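Local coordinates for Alpha/beta hydrolase fold protein (Nakamurella multipartita, PDB 4Y7D) that probably acts as a hydrolase of the alpha/beta hydrolase fold, though its substrate is not established, at residues A[18-22]-A[23-27]. Residues are numbered along the deposited sequence; the frame is centred on the assembly and turned at random. Where two conformers were deposited one is given.
Sequences VSTAR and GEVDC
Thr-20 and Gly-23 close a tight beta hairpin in which a hydroxyl supplements the backbone pair Thr-20 N to Gly-23 O and Gly-23 N to Thr-20 O. With chi1 at 85°, Thr-20 OG1 sits between its own backbone N and carbonyl carbon, placed to reach both Gly-23 O and Arg-22 N. Thr-20 OG1 donates to Gly-23 O at 2.8 Å, in the carbonyl plane and on a lone pair. Thr-20 OG1 also accepts from Arg-22 N, 2.9 Å away, an ST turn inside the type I turn from Thr-20 to Gly-23. Gly-23 O is gripped twice, since Thr-20 N also reaches it, from above the carbonyl plane. Gly-23 has a positive phi of 124° as it leaves the turn.

The same torsion sets the methyl of Thr-20 anti to the carbonyl carbon, on the face shared with Val-25: Thr-20 CG2 lies 3.9 Å from Val-25 CG1, the two side chains slanting across one another. Val-18 shares this face, its CG2 branch meeting Cys-27 SG at 3.9 Å. The hairpin forms the antiparallel edge of the alpha/beta hydrolase sheet, with strand 16-20 outermost, and helix 82-95 packs on this face, Leu-88 and Ala-91 against Thr-20 and Ala-95 against Val-18.

In the backbone, Val-18 and Val-25 form a hydrogen-bonded pair through two bonds, Val-18 N to Val-25 O (2.8 Å, 172°) and Val-25 N to Val-18 O. On the opposite face the exposed Ser-19 and Glu-24 form the non-hydrogen-bonded pair, with Ser-19 OG 3.8 Å from Glu-24 CG in one of two conformers of Glu-24.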
loop_
_atom_site.group_PDB
_atom_site.type_symbol
_atom_site.label_atom_id
_atom_site.label_comp_id
_atom_site.label_asym_id
_atom_site.label_seq_id
_atom_site.Cartn_x
_atom_site.Cartn_y
_atom_site.Cartn_z
ATOM N N VAL A 18 0.363 -20.094 1.575
ATOM C CA VAL A 18 0.309 -20.714 0.273
ATOM C C VAL A 18 1.707 -21.120 -0.126
ATOM O O VAL A 18 2.576 -20.252 -0.256
ATOM C CB VAL A 18 -0.292 -19.781 -0.781
ATOM C CG1 VAL A 18 -0.312 -20.454 -2.160
ATOM C CG2 VAL A 18 -1.693 -19.386 -0.382
ATOM N N SER A 19 1.897 -22.414 -0.396
ATOM C CA SER A 19 3.215 -22.883 -0.837
ATOM C C SER A 19 3.331 -22.745 -2.334
ATOM O O SER A 19 2.722 -23.500 -3.099
ATOM C CB SER A 19 3.501 -24.328 -0.517
ATOM O OG SER A 19 3.489 -24.535 0.863
ATOM N N THR A 20 4.191 -21.842 -2.747
ATOM C CA THR A 20 4.415 -21.554 -4.172
ATOM C C THR A 20 5.771 -22.115 -4.606
ATOM O O THR A 20 6.621 -22.453 -3.800
ATOM C CB THR A 20 4.380 -20.044 -4.514
ATOM O OG1 THR A 20 5.672 -19.446 -4.295
ATOM C CG2 THR A 20 3.319 -19.294 -3.705
ATOM N N ALA A 21 5.991 -22.099 -5.910
ATOM C CA ALA A 21 7.247 -22.580 -6.465
ATOM C C ALA A 21 8.389 -21.668 -6.038
ATOM O O ALA A 21 9.532 -22.115 -6.063
ATOM C CB ALA A 21 7.170 -22.664 -7.994
ATOM N N ARG A 22 8.069 -20.419 -5.675
ATOM C CA ARG A 22 9.092 -19.458 -5.200
ATOM C C ARG A 22 9.243 -19.409 -3.675
ATOM O O ARG A 22 10.087 -18.642 -3.156
ATOM C CB ARG A 22 8.792 -18.089 -5.754
ATOM C CG ARG A 22 8.855 -17.982 -7.282
ATOM C CD ARG A 22 10.270 -18.067 -7.833
ATOM N NE ARG A 22 11.114 -17.003 -7.271
ATOM C CZ ARG A 22 12.337 -16.727 -7.709
ATOM N NH1 ARG A 22 12.876 -17.456 -8.704
ATOM N NH2 ARG A 22 13.040 -15.725 -7.146
ATOM N N GLY A 23 8.470 -20.224 -2.960
ATOM C CA GLY A 23 8.486 -20.286 -1.491
ATOM C C GLY A 23 7.113 -20.053 -0.899
ATOM O O GLY A 23 6.142 -19.783 -1.604
ATOM N N GLU A 24 7.043 -20.109 0.422
ATOM C CA GLU A 24 5.793 -19.873 1.109
ATOM C C GLU A 24 5.456 -18.386 1.154
ATOM O O GLU A 24 6.342 -17.543 1.269
ATOM C CB GLU A 24 5.845 -20.484 2.518
ATOM C CG GLU A 24 5.756 -22.010 2.477
ATOM C CD GLU A 24 5.968 -22.699 3.814
ATOM O OE1 GLU A 24 6.011 -22.022 4.868
ATOM O OE2 GLU A 24 6.095 -23.945 3.809
ATOM N N VAL A 25 4.172 -18.079 1.030
ATOM C CA VAL A 25 3.697 -16.692 1.177
ATOM C C VAL A 25 2.389 -16.722 1.918
ATOM O O VAL A 25 1.501 -17.553 1.607
ATOM C CB VAL A 25 3.593 -15.901 -0.178
ATOM C CG1 VAL A 25 2.535 -16.492 -1.097
ATOM C CG2 VAL A 25 3.292 -14.424 0.025
ATOM N N ASP A 26 2.240 -15.852 2.927
ATOM C CA ASP A 26 0.982 -15.766 3.634
ATOM C C ASP A 26 0.068 -14.755 2.972
ATOM O O ASP A 26 0.512 -13.690 2.475
ATOM C CB ASP A 26 1.221 -15.389 5.104
ATOM C CG ASP A 26 1.672 -16.549 5.945
ATOM O OD1 ASP A 26 1.946 -17.682 5.436
ATOM O OD2 ASP A 26 1.725 -16.339 7.179
ATOM N N CYS A 27 -1.221 -15.028 3.048
ATOM C CA CYS A 27 -2.195 -14.101 2.519
ATOM C C CYS A 27 -3.541 -14.265 3.187
ATOM O O CYS A 27 -3.783 -15.243 3.879
ATOM C CB CYS A 27 -2.282 -14.196 0.996
ATOM S SG CYS A 27 -2.895 -15.749 0.422
#